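Local coordinates for protein probable glutathione S-transferase (Pseudomonas aeruginosa, PDB 6JWK) that probably isomerises maleylpyruvate, or the related maleylacetoacetate, with the help of glutathione, as a zeta-class member of the glutathione S-transferase superfamily, at residues M1-F6 / P53-A58; T11-R16 / C166-L171; V15-A20 / E198-A203; A20-D25 / P78-I83. All coordinates share one frame; numbering follows the deposited sequence.

Contact 1 (M1-F6 / P53-A58); sequences MQLYSF and PTLVDA
Q2 and Y4 pair with V56 and T54 through four backbone hydrogen bonds, two to each hydrogen-bonded pair of an antiparallel register, while L3 and L55 form the non-hydrogen-bonded pair between them. The bond from V56 N to Q2 O is the shortest, at 2.7 Å. Followed outward, M1 CB lies 3.7 Å from V56 O, M1 CG passes the backbone at D57 CA, M1 SD sits 4.0 Å from L55 CD2, and M1 CE finishes 3.7 Å from D57 CB. A bend at chi2 (-146°) turns the thioether obliquely over both residues. On the face carrying L3 and L55, L3 CD1 rests 4.0 Å from P53 CB, side by side with it. On the other face, Y4 CE1 approaches V56 CG2 to 3.6 Å, and T54 O lies at the edge of the Y4 ring. These are two inner strands of the thioredoxin-like N-terminal domain, whose sheet continues to strand 28-30 beside 2-5 and to 62-63 beside 54-56. P53 follows a cis peptide bond, as usual at this position in glutathione transferases. Backbone polar groups pair within the sheet, so the L3/L55 face can be apolar against helix 10-22, while that of Q2, Y4, T54 and V56 is mixed.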
loop_
_atom_site.group_PDB
_atom_site.type_symbol
_atom_site.label_atom_id
_atom_site.label_comp_id
_atom_site.label_asym_id
_atom_site.label_seq_id
_atom_site.Cartn_x
_atom_site.Cartn_y
_atom_site.Cartn_z
ATOM N N MET B 1 6.739 2.446 -24.114
ATOM C CA MET B 1 6.361 2.960 -22.775
ATOM C C MET B 1 7.448 3.882 -22.240
ATOM O O MET B 1 8.602 3.665 -22.532
ATOM C CB MET B 1 6.178 1.820 -21.776
ATOM C CG MET B 1 5.184 0.828 -22.263
ATOM S SD MET B 1 4.243 0.115 -20.905
ATOM C CE MET B 1 3.079 -0.871 -21.854
ATOM N N GLN B 2 7.050 4.823 -21.403
ATOM C CA GLN B 2 7.951 5.781 -20.768
ATOM C C GLN B 2 7.608 5.772 -19.283
ATOM O O GLN B 2 6.452 5.525 -18.929
ATOM C CB GLN B 2 7.780 7.151 -21.420
ATOM C CG GLN B 2 7.869 7.116 -22.934
ATOM C CD GLN B 2 7.569 8.475 -23.503
ATOM O OE1 GLN B 2 8.320 8.974 -24.335
ATOM N NE2 GLN B 2 6.494 9.099 -23.032
ATOM N N LEU B 3 8.602 5.962 -18.442
ATOM C CA LEU B 3 8.401 6.122 -16.994
ATOM C C LEU B 3 8.962 7.464 -16.589
ATOM O O LEU B 3 10.197 7.606 -16.662
ATOM C CB LEU B 3 9.120 5.040 -16.187
ATOM C CG LEU B 3 8.843 5.224 -14.703
ATOM C CD1 LEU B 3 7.670 4.354 -14.303
ATOM C CD2 LEU B 3 10.071 4.998 -13.856
ATOM N N TYR B 4 8.085 8.343 -16.107
ATOM C CA TYR B 4 8.412 9.698 -15.639
ATOM C C TYR B 4 8.873 9.519 -14.192
ATOM O O TYR B 4 8.106 9.029 -13.362
ATOM C CB TYR B 4 7.233 10.644 -15.916
ATOM C CG TYR B 4 7.049 10.892 -17.393
ATOM C CD1 TYR B 4 6.391 9.967 -18.200
ATOM C CD2 TYR B 4 7.673 11.975 -18.017
ATOM C CE1 TYR B 4 6.310 10.141 -19.573
ATOM C CE2 TYR B 4 7.602 12.162 -19.393
ATOM C CZ TYR B 4 6.899 11.250 -20.163
ATOM O OH TYR B 4 6.833 11.390 -21.512
ATOM N N SER B 5 10.138 9.845 -13.941
ATOM C CA SER B 5 10.893 9.501 -12.716
ATOM C C SER B 5 11.574 10.767 -12.204
ATOM O O SER B 5 11.970 11.574 -13.019
ATOM C CB SER B 5 11.898 8.410 -13.042
ATOM O OG SER B 5 13.012 8.397 -12.127
ATOM N N PHE B 6 11.710 10.933 -10.901
ATOM C CA PHE B 6 12.673 11.878 -10.281
ATOM C C PHE B 6 13.738 11.040 -9.560
ATOM O O PHE B 6 13.385 10.001 -8.865
ATOM C CB PHE B 6 11.914 12.866 -9.379
ATOM C CG PHE B 6 12.786 13.761 -8.532
ATOM C CD1 PHE B 6 13.581 14.747 -9.120
ATOM C CD2 PHE B 6 12.790 13.649 -7.146
ATOM C CE1 PHE B 6 14.368 15.588 -8.337
ATOM C CE2 PHE B 6 13.602 14.465 -6.367
ATOM C CZ PHE B 6 14.377 15.444 -6.962
ATOM N N PRO B 53 6.203 7.921 -9.477
ATOM C CA PRO B 53 6.451 7.918 -10.918
ATOM C C PRO B 53 5.140 7.842 -11.729
ATOM O O PRO B 53 4.131 7.519 -11.168
ATOM C CB PRO B 53 7.277 6.658 -11.100
ATOM C CG PRO B 53 6.720 5.714 -10.044
ATOM C CD PRO B 53 6.314 6.584 -8.871
ATOM N N THR B 54 5.203 8.031 -13.046
ATOM C CA THR B 54 4.065 7.769 -13.938
ATOM C C THR B 54 4.546 6.893 -15.073
ATOM O O THR B 54 5.401 7.370 -15.839
ATOM C CB THR B 54 3.444 9.081 -14.465
ATOM O OG1 THR B 54 3.170 9.920 -13.348
ATOM C CG2 THR B 54 2.152 8.866 -15.218
ATOM N N LEU B 55 3.962 5.712 -15.227
ATOM C CA LEU B 55 4.214 4.882 -16.418
ATOM C C LEU B 55 3.251 5.346 -17.507
ATOM O O LEU B 55 2.065 5.527 -17.175
ATOM C CB LEU B 55 3.990 3.415 -16.079
ATOM C CG LEU B 55 4.289 2.477 -17.245
ATOM C CD1 LEU B 55 5.781 2.299 -17.397
ATOM C CD2 LEU B 55 3.583 1.148 -17.072
ATOM N N VAL B 56 3.734 5.593 -18.725
ATOM C CA VAL B 56 2.885 6.068 -19.860
ATOM C C VAL B 56 3.047 5.054 -20.995
ATOM O O VAL B 56 4.181 4.936 -21.482
ATOM C CB VAL B 56 3.253 7.502 -20.288
ATOM C CG1 VAL B 56 2.465 7.973 -21.513
ATOM C CG2 VAL B 56 3.078 8.508 -19.162
ATOM N N ASP B 57 1.979 4.321 -21.363
ATOM C CA ASP B 57 2.055 3.213 -22.364
ATOM C C ASP B 57 1.989 3.733 -23.807
ATOM O O ASP B 57 1.844 4.965 -24.004
ATOM C CB ASP B 57 0.958 2.166 -22.197
ATOM C CG ASP B 57 -0.447 2.611 -22.586
ATOM O OD1 ASP B 57 -0.618 3.713 -23.193
ATOM O OD2 ASP B 57 -1.373 1.860 -22.250
ATOM N N ALA B 58 2.113 2.802 -24.761
ATOM C CA ALA B 58 1.951 2.998 -26.221
ATOM C C ALA B 58 0.889 4.067 -26.514
ATOM O O ALA B 58 1.228 5.113 -27.102
ATOM C CB ALA B 58 1.592 1.666 -26.837
#

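Contact 2 (T11-R16 / C166-L171)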
loop_
_atom_site.group_PDB
_atom_site.type_symbol
_atom_site.label_atom_id
_atom_site.label_comp_id
_atom_site.label_asym_id
_atom_site.label_seq_id
_atom_site.Cartn_x
_atom_site.Cartn_y
_atom_site.Cartn_z
ATOM N N THR B 11 9.551 6.170 -4.626
ATOM C CA THR B 11 8.542 5.389 -5.376
ATOM C C THR B 11 9.047 5.281 -6.818
ATOM O O THR B 11 8.818 4.233 -7.442
ATOM C CB THR B 11 7.125 5.988 -5.226
ATOM O OG1 THR B 11 7.234 7.369 -5.589
ATOM C CG2 THR B 11 6.606 5.861 -3.810
ATOM N N SER B 12 9.705 6.303 -7.343
ATOM C CA SER B 12 10.338 6.216 -8.697
ATOM C C SER B 12 11.413 5.116 -8.682
ATOM O O SER B 12 11.497 4.320 -9.613
ATOM C CB SER B 12 10.946 7.533 -9.130
ATOM O OG SER B 12 9.951 8.536 -9.268
ATOM N N TYR B 13 12.237 5.124 -7.649
ATOM C CA TYR B 13 13.338 4.140 -7.488
ATOM C C TYR B 13 12.739 2.714 -7.565
ATOM O O TYR B 13 13.297 1.857 -8.277
ATOM C CB TYR B 13 14.079 4.485 -6.196
ATOM C CG TYR B 13 15.364 3.734 -5.947
ATOM C CD1 TYR B 13 15.938 2.899 -6.903
ATOM C CD2 TYR B 13 16.066 3.944 -4.764
ATOM C CE1 TYR B 13 17.129 2.223 -6.648
ATOM C CE2 TYR B 13 17.262 3.278 -4.504
ATOM C CZ TYR B 13 17.796 2.424 -5.454
ATOM O OH TYR B 13 18.976 1.792 -5.189
ATOM N N ARG B 14 11.652 2.440 -6.836
ATOM C CA ARG B 14 10.978 1.105 -6.830
ATOM C C ARG B 14 10.734 0.665 -8.275
ATOM O O ARG B 14 10.996 -0.447 -8.604
ATOM C CB ARG B 14 9.602 1.111 -6.138
ATOM C CG ARG B 14 9.621 1.416 -4.649
ATOM C CD ARG B 14 8.204 1.473 -4.160
ATOM N NE ARG B 14 8.162 1.895 -2.788
ATOM C CZ ARG B 14 7.074 2.218 -2.143
ATOM N NH1 ARG B 14 5.916 2.232 -2.785
ATOM N NH2 ARG B 14 7.144 2.575 -0.871
ATOM N N VAL B 15 10.196 1.546 -9.108
ATOM C CA VAL B 15 9.800 1.167 -10.490
ATOM C C VAL B 15 11.000 1.128 -11.423
ATOM O O VAL B 15 10.999 0.285 -12.372
ATOM C CB VAL B 15 8.717 2.132 -11.018
ATOM C CG1 VAL B 15 8.310 1.757 -12.425
ATOM C CG2 VAL B 15 7.494 2.136 -10.091
ATOM N N ARG B 16 11.997 1.986 -11.229
ATOM C CA ARG B 16 13.273 1.885 -11.999
ATOM C C ARG B 16 13.934 0.528 -11.719
ATOM O O ARG B 16 14.470 -0.093 -12.656
ATOM C CB ARG B 16 14.248 3.009 -11.678
ATOM C CG ARG B 16 13.801 4.380 -12.172
ATOM C CD ARG B 16 14.910 5.415 -12.125
ATOM N NE ARG B 16 15.631 5.469 -10.851
ATOM C CZ ARG B 16 15.367 6.264 -9.826
ATOM N NH1 ARG B 16 14.390 7.153 -9.891
ATOM N NH2 ARG B 16 16.130 6.197 -8.736
ATOM N N CYS B 166 10.805 -2.681 -3.126
ATOM C CA CYS B 166 10.322 -1.822 -2.018
ATOM C C CYS B 166 11.415 -1.654 -0.948
ATOM O O CYS B 166 11.556 -0.538 -0.397
ATOM C CB CYS B 166 9.061 -2.392 -1.399
ATOM S SG CYS B 166 7.676 -2.370 -2.564
ATOM N N LEU B 167 12.168 -2.704 -0.619
ATOM C CA LEU B 167 13.128 -2.600 0.509
ATOM C C LEU B 167 14.323 -1.718 0.183
ATOM O O LEU B 167 14.772 -0.946 1.063
ATOM C CB LEU B 167 13.566 -3.992 0.945
ATOM C CG LEU B 167 12.724 -4.513 2.111
ATOM C CD1 LEU B 167 12.872 -6.030 2.309
ATOM C CD2 LEU B 167 13.059 -3.741 3.393
ATOM N N VAL B 168 14.897 -1.856 -0.993
ATOM C CA VAL B 168 16.170 -1.164 -1.301
ATOM C C VAL B 168 15.940 0.337 -1.192
ATOM O O VAL B 168 16.736 1.015 -0.573
ATOM C CB VAL B 168 16.745 -1.618 -2.656
ATOM C CG1 VAL B 168 17.735 -0.633 -3.248
ATOM C CG2 VAL B 168 17.359 -3.002 -2.473
ATOM N N PRO B 169 14.860 0.916 -1.761
ATOM C CA PRO B 169 14.657 2.344 -1.578
ATOM C C PRO B 169 14.425 2.744 -0.110
ATOM O O PRO B 169 14.964 3.773 0.366
ATOM C CB PRO B 169 13.463 2.618 -2.515
ATOM C CG PRO B 169 13.556 1.546 -3.571
ATOM C CD PRO B 169 13.920 0.311 -2.738
ATOM N N GLN B 170 13.700 1.927 0.633
ATOM C CA GLN B 170 13.387 2.212 2.046
ATOM C C GLN B 170 14.690 2.191 2.898
ATOM O O GLN B 170 14.846 3.057 3.806
ATOM C CB GLN B 170 12.368 1.193 2.560
ATOM C CG GLN B 170 11.996 1.397 4.026
ATOM C CD GLN B 170 11.373 2.755 4.153
ATOM O OE1 GLN B 170 12.018 3.707 4.612
ATOM N NE2 GLN B 170 10.135 2.860 3.697
ATOM N N LEU B 171 15.587 1.228 2.678
ATOM C CA LEU B 171 16.882 1.188 3.446
ATOM C C LEU B 171 17.763 2.383 3.066
ATOM O O LEU B 171 18.314 3.032 3.975
ATOM C CB LEU B 171 17.582 -0.157 3.207
ATOM C CG LEU B 171 16.888 -1.355 3.825
ATOM C CD1 LEU B 171 17.480 -2.646 3.270
ATOM C CD2 LEU B 171 17.003 -1.293 5.342
HETATM O O HOH W 1 10.220 1.842 -0.879
#
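Y13 receives P169 on one face of its ring, a CH-pi contact with P169 CG 4.0 Å from the ring centroid and 28° off the normal. Because CG of Y13 is anti to its own N (chi1 -171°), the ring carries its hydroxyl on to V168, where Y13 OH meets V168 CG1 at 3.3 Å, the two side chains crossing at about a right angle. The aliphatic part of R14 adds looser van der Waals contact: R14 CG lies 4.1 Å from P169 CG and R14 CD 4.2 Å from C166 SG. Helix 10-22 is the first helix of the thioredoxin-like domain and helix 162-176 belongs to the all-helical C-terminal domain, so this is part of the buried interdomain interface. The axes of the two short segments approach to 8.6 Å, with directions 141° apart, and P169 kinks its helix where its nitrogen lacks a bond to the preceding turn. The polar link is a water that accepts from R14 NE at 2.8 Å, in plane at the edge of the guanidinium, and donates to C166 O at 2.8 Å. C166 SG stands over a face of that guanidinium, while R14 NH1 bonds to S66 OG.

Contact 3 (V15-A20 / E198-A203); sequences VRIALA and EAFQRA
A203 O, in the last turn of helix 198-203, is held by two nitrogens of R16, which comes from helix 10-22. The guanidinium meets it side-on: R16 NE donates to A203 O over 2.9 Å and R16 NH2 to the same oxygen over 3.0 Å, with the oxygen only 4° out of the guanidinium plane. The NH2 donor lies almost in line with the carbonyl bond of A203, whereas NE approaches tilted by 22° from the carbonyl plane. A bend at chi3 (-49°) folds the arginine so that this side is presented. The remaining nitrogen, R16 NH1, is bonded to S5 OG and more weakly to F6 O, and NH2 has a further weak bond to F7 O. The arginine thus ties the C-terminal domain to the first strand of the thioredoxin-like domain and the loop after it. Next to it the alanines A20, A199 and A203 keep the interface small, consistent with segment axes 8.3 Å apart: A20 CB lies 3.7 Å from A199 CB, and A203 CB 3.7 Å from I17 CG1. I17 CG2 rests over one face of the F200 ring, 3.8 Å from its centroid, a CH-pi contact offset toward the rim. At the exposed side, R202 makes a weak bond to E198 within its own helix. R16, expected to stay protonated, has its buried charge spread over neutral acceptors of both domains.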
loop_
_atom_site.group_PDB
_atom_site.type_symbol
_atom_site.label_atom_id
_atom_site.label_comp_id
_atom_site.label_asym_id
_atom_site.label_seq_id
_atom_site.Cartn_x
_atom_site.Cartn_y
_atom_site.Cartn_z
ATOM N N VAL B 15 10.196 1.546 -9.108
ATOM C CA VAL B 15 9.800 1.167 -10.490
ATOM C C VAL B 15 11.000 1.128 -11.423
ATOM O O VAL B 15 10.999 0.285 -12.372
ATOM C CB VAL B 15 8.717 2.132 -11.018
ATOM C CG1 VAL B 15 8.310 1.757 -12.425
ATOM C CG2 VAL B 15 7.494 2.136 -10.091
ATOM N N ARG B 16 11.997 1.986 -11.229
ATOM C CA ARG B 16 13.273 1.885 -11.999
ATOM C C ARG B 16 13.934 0.528 -11.719
ATOM O O ARG B 16 14.470 -0.093 -12.656
ATOM C CB ARG B 16 14.248 3.009 -11.678
ATOM C CG ARG B 16 13.801 4.380 -12.172
ATOM C CD ARG B 16 14.910 5.415 -12.125
ATOM N NE ARG B 16 15.631 5.469 -10.851
ATOM C CZ ARG B 16 15.367 6.264 -9.826
ATOM N NH1 ARG B 16 14.390 7.153 -9.891
ATOM N NH2 ARG B 16 16.130 6.197 -8.736
ATOM N N ILE B 17 13.867 0.022 -10.496
ATOM C CA ILE B 17 14.438 -1.341 -10.243
ATOM C C ILE B 17 13.613 -2.366 -11.022
ATOM O O ILE B 17 14.207 -3.257 -11.700
ATOM C CB ILE B 17 14.421 -1.637 -8.739
ATOM C CG1 ILE B 17 15.331 -0.679 -7.968
ATOM C CG2 ILE B 17 14.746 -3.089 -8.438
ATOM C CD1 ILE B 17 15.095 -0.728 -6.450
ATOM N N ALA B 18 12.290 -2.269 -10.963
ATOM C CA ALA B 18 11.421 -3.239 -11.673
ATOM C C ALA B 18 11.768 -3.234 -13.165
ATOM O O ALA B 18 11.929 -4.334 -13.812
ATOM C CB ALA B 18 9.963 -2.899 -11.464
ATOM N N LEU B 19 11.797 -2.049 -13.780
ATOM C CA LEU B 19 12.148 -1.971 -15.221
ATOM C C LEU B 19 13.542 -2.578 -15.472
ATOM O O LEU B 19 13.700 -3.262 -16.493
ATOM C CB LEU B 19 12.056 -0.511 -15.698
ATOM C CG LEU B 19 10.635 0.036 -15.725
ATOM C CD1 LEU B 19 10.625 1.560 -15.908
ATOM C CD2 LEU B 19 9.808 -0.616 -16.836
ATOM N N ALA B 20 14.530 -2.286 -14.635
ATOM C CA ALA B 20 15.915 -2.785 -14.800
ATOM C C ALA B 20 15.886 -4.308 -14.711
ATOM O O ALA B 20 16.455 -4.932 -15.606
ATOM C CB ALA B 20 16.868 -2.164 -13.817
ATOM N N GLU B 198 23.853 -5.423 -11.479
ATOM C CA GLU B 198 23.850 -4.321 -12.468
ATOM C C GLU B 198 22.454 -3.654 -12.513
ATOM O O GLU B 198 22.412 -2.420 -12.656
ATOM C CB GLU B 198 24.291 -4.870 -13.828
ATOM C CG GLU B 198 24.327 -3.801 -14.907
ATOM C CD GLU B 198 24.149 -4.324 -16.325
ATOM O OE1 GLU B 198 24.893 -5.264 -16.714
ATOM O OE2 GLU B 198 23.256 -3.804 -17.030
ATOM N N ALA B 199 21.355 -4.424 -12.490
ATOM C CA ALA B 199 19.980 -3.887 -12.611
ATOM C C ALA B 199 19.767 -2.863 -11.484
ATOM O O ALA B 199 19.269 -1.779 -11.737
ATOM C CB ALA B 199 18.944 -4.995 -12.577
ATOM N N PHE B 200 20.169 -3.165 -10.259
ATOM C CA PHE B 200 19.966 -2.216 -9.139
ATOM C C PHE B 200 20.891 -1.005 -9.272
ATOM O O PHE B 200 20.484 0.168 -8.946
ATOM C CB PHE B 200 20.171 -2.934 -7.816
ATOM C CG PHE B 200 18.989 -3.766 -7.424
ATOM C CD1 PHE B 200 18.824 -5.042 -7.934
ATOM C CD2 PHE B 200 18.087 -3.282 -6.481
ATOM C CE1 PHE B 200 17.733 -5.808 -7.532
ATOM C CE2 PHE B 200 17.021 -4.057 -6.074
ATOM C CZ PHE B 200 16.816 -5.295 -6.625
ATOM N N GLN B 201 22.142 -1.253 -9.647
ATOM C CA GLN B 201 23.111 -0.142 -9.822
ATOM C C GLN B 201 22.603 0.834 -10.905
ATOM O O GLN B 201 22.640 2.036 -10.636
ATOM C CB GLN B 201 24.490 -0.687 -10.190
ATOM C CG GLN B 201 25.160 -1.500 -9.091
ATOM C CD GLN B 201 26.221 -2.436 -9.635
ATOM O OE1 GLN B 201 26.470 -2.526 -10.836
ATOM N NE2 GLN B 201 26.785 -3.233 -8.763
ATOM N N ARG B 202 22.071 0.337 -12.033
ATOM C CA ARG B 202 21.485 1.212 -13.096
ATOM C C ARG B 202 20.323 2.035 -12.534
ATOM O O ARG B 202 20.163 3.236 -12.929
ATOM C CB ARG B 202 20.939 0.385 -14.257
ATOM C CG ARG B 202 22.018 -0.259 -15.104
ATOM C CD ARG B 202 21.417 -1.398 -15.915
ATOM N NE ARG B 202 20.680 -0.837 -17.020
ATOM C CZ ARG B 202 21.213 -0.569 -18.216
ATOM N NH1 ARG B 202 20.471 -0.026 -19.173
ATOM N NH2 ARG B 202 22.483 -0.864 -18.465
ATOM N N ALA B 203 19.485 1.406 -11.697
ATOM C CA ALA B 203 18.252 2.017 -11.160
ATOM C C ALA B 203 18.587 3.040 -10.078
ATOM O O ALA B 203 17.746 3.862 -9.741
ATOM C CB ALA B 203 17.326 0.931 -10.658
#

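Contact 4 (A20-D25 / P78-I83)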
loop_
_atom_site.group_PDB
_atom_site.type_symbol
_atom_site.label_atom_id
_atom_site.label_comp_id
_atom_site.label_asym_id
_atom_site.label_seq_id
_atom_site.Cartn_x
_atom_site.Cartn_y
_atom_site.Cartn_z
ATOM N N ALA B 20 14.530 -2.286 -14.635
ATOM C CA ALA B 20 15.915 -2.785 -14.800
ATOM C C ALA B 20 15.886 -4.308 -14.711
ATOM O O ALA B 20 16.455 -4.932 -15.606
ATOM C CB ALA B 20 16.868 -2.164 -13.817
ATOM N N LEU B 21 15.144 -4.899 -13.766
ATOM C CA LEU B 21 15.062 -6.376 -13.664
ATOM C C LEU B 21 14.435 -6.981 -14.930
ATOM O O LEU B 21 14.823 -8.101 -15.324
ATOM C CB LEU B 21 14.281 -6.756 -12.401
ATOM C CG LEU B 21 15.003 -6.454 -11.097
ATOM C CD1 LEU B 21 14.052 -6.659 -9.918
ATOM C CD2 LEU B 21 16.235 -7.356 -10.964
ATOM N N LYS B 22 13.502 -6.275 -15.564
ATOM C CA LYS B 22 12.845 -6.766 -16.796
ATOM C C LYS B 22 13.770 -6.568 -18.007
ATOM O O LYS B 22 13.496 -7.202 -19.001
ATOM C CB LYS B 22 11.540 -6.001 -17.060
ATOM C CG LYS B 22 10.439 -6.257 -16.040
ATOM C CD LYS B 22 9.842 -7.629 -16.133
ATOM C CE LYS B 22 8.506 -7.759 -15.426
ATOM N NZ LYS B 22 8.193 -9.196 -15.204
ATOM N N GLY B 23 14.749 -5.663 -17.936
ATOM C CA GLY B 23 15.609 -5.242 -19.062
ATOM C C GLY B 23 14.915 -4.230 -19.960
ATOM O O GLY B 23 15.204 -4.217 -21.161
ATOM N N LEU B 24 14.046 -3.382 -19.398
ATOM C CA LEU B 24 13.278 -2.320 -20.112
ATOM C C LEU B 24 13.687 -0.922 -19.617
ATOM O O LEU B 24 12.839 -0.012 -19.654
ATOM C CB LEU B 24 11.782 -2.541 -19.820
ATOM C CG LEU B 24 11.178 -3.879 -20.238
ATOM C CD1 LEU B 24 9.794 -4.042 -19.657
ATOM C CD2 LEU B 24 11.131 -4.018 -21.748
ATOM N N ASP B 25 14.880 -0.701 -19.071
ATOM C CA ASP B 25 15.133 0.597 -18.372
ATOM C C ASP B 25 15.511 1.719 -19.371
ATOM O O ASP B 25 15.629 2.879 -18.907
ATOM C CB ASP B 25 16.110 0.445 -17.202
ATOM C CG ASP B 25 17.450 -0.101 -17.633
ATOM O OD1 ASP B 25 18.126 0.611 -18.412
ATOM O OD2 ASP B 25 17.779 -1.247 -17.239
ATOM N N PRO B 78 6.046 -11.068 -18.832
ATOM C CA PRO B 78 5.957 -11.951 -17.683
ATOM C C PRO B 78 7.304 -12.348 -17.056
ATOM O O PRO B 78 7.355 -12.401 -15.847
ATOM C CB PRO B 78 5.236 -13.165 -18.290
ATOM C CG PRO B 78 4.348 -12.548 -19.349
ATOM C CD PRO B 78 5.256 -11.528 -19.988
ATOM N N GLU B 79 8.315 -12.669 -17.872
ATOM C CA GLU B 79 9.638 -13.178 -17.408
ATOM C C GLU B 79 10.663 -12.053 -17.430
ATOM O O GLU B 79 10.657 -11.243 -18.354
ATOM C CB GLU B 79 10.123 -14.317 -18.310
ATOM C CG GLU B 79 9.336 -15.593 -18.141
ATOM C CD GLU B 79 9.430 -16.179 -16.749
ATOM O OE1 GLU B 79 10.508 -16.088 -16.134
ATOM O OE2 GLU B 79 8.414 -16.675 -16.259
ATOM N N PRO B 80 11.534 -11.898 -16.407
ATOM C CA PRO B 80 11.411 -12.596 -15.124
ATOM C C PRO B 80 10.330 -11.955 -14.211
ATOM O O PRO B 80 10.080 -10.758 -14.293
ATOM C CB PRO B 80 12.802 -12.419 -14.533
ATOM C CG PRO B 80 13.182 -11.016 -14.996
ATOM C CD PRO B 80 12.664 -10.955 -16.426
ATOM N N ARG B 81 9.661 -12.777 -13.403
ATOM C CA ARG B 81 8.393 -12.419 -12.745
ATOM C C ARG B 81 8.693 -11.574 -11.502
ATOM O O ARG B 81 9.537 -11.942 -10.739
ATOM C CB ARG B 81 7.605 -13.692 -12.449
ATOM C CG ARG B 81 6.134 -13.409 -12.224
ATOM C CD ARG B 81 5.316 -14.667 -12.132
ATOM N NE ARG B 81 5.177 -15.185 -13.481
ATOM C CZ ARG B 81 4.336 -14.721 -14.394
ATOM N NH1 ARG B 81 4.325 -15.281 -15.594
ATOM N NH2 ARG B 81 3.514 -13.721 -14.113
ATOM N N LEU B 82 8.031 -10.444 -11.284
ATOM C CA LEU B 82 8.335 -9.619 -10.074
ATOM C C LEU B 82 7.416 -10.023 -8.924
ATOM O O LEU B 82 7.721 -9.715 -7.769
ATOM C CB LEU B 82 8.206 -8.127 -10.400
ATOM C CG LEU B 82 9.168 -7.630 -11.477
ATOM C CD1 LEU B 82 8.909 -6.185 -11.806
ATOM C CD2 LEU B 82 10.613 -7.819 -11.079
ATOM N N ILE B 83 6.284 -10.648 -9.234
ATOM C CA ILE B 83 5.277 -11.105 -8.226
ATOM C C ILE B 83 5.057 -12.588 -8.414
ATOM O O ILE B 83 4.689 -13.020 -9.499
ATOM C CB ILE B 83 3.945 -10.320 -8.344
ATOM C CG1 ILE B 83 4.184 -8.816 -8.202
ATOM C CG2 ILE B 83 2.953 -10.824 -7.297
ATOM C CD1 ILE B 83 2.970 -7.973 -8.436
#
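K22 reaches from the C-terminal end of helix 10-22 to the loop P78-I83; it precedes G23, whose positive phi closes the helix in a Schellman motif. In the glutathione transferase fold this loop lies between helix 66-76 of the thioredoxin-like domain and helix 87-103 of the C-terminal domain, so the contact joins the first helix to the interdomain linker. With the lysine bent at chi2 (-71°) and then extended, K22 CD passes 3.6 Å from P80 O, K22 CE 4.0 Å from L82 CD1, and K22 NZ donates to P80 O over 2.6 Å. The ammonium stands above the carbonyl plane, 39° out of it. Its charge is answered by a salt bridge to D74, with Q77 O as another acceptor. D74 also takes the backbone N-H groups of L82 and I83, and so holds both the lysine and the loop. L82 comes second: L82 CD2 lies 3.8 Å from L21 CD1 and 4.0 Å from L21 CB, the two leucines crossing at a slant, and L82 CG packs against K22 CE. L21 is third, its remaining touch being made by the backbone, where L21 O sits 3.4 Å from P80 CG.

Overall arrangement
Helix 10-22 is the shared element: contacts 2, 3 and 4 follow it from its first turns to its C-terminal end, and contact 1 lies in the sheet beside it. The centre of contact 2 lies about 2 Å from the centre of the chain, and contact 3 is also buried; both join the two domains. Contacts 1 and 4, their centres about 16 and 15 Å from that of the chain, are only partly buried. Chemistry changes with place: backbone pairing in the sheet, ring packing and a water at the centre, an arginine gripping one carbonyl oxygen with two nitrogens beside it, and a charged lysine at the margin. R16 links contacts 1, 2 and 3; A20 is common to contacts 3 and 4.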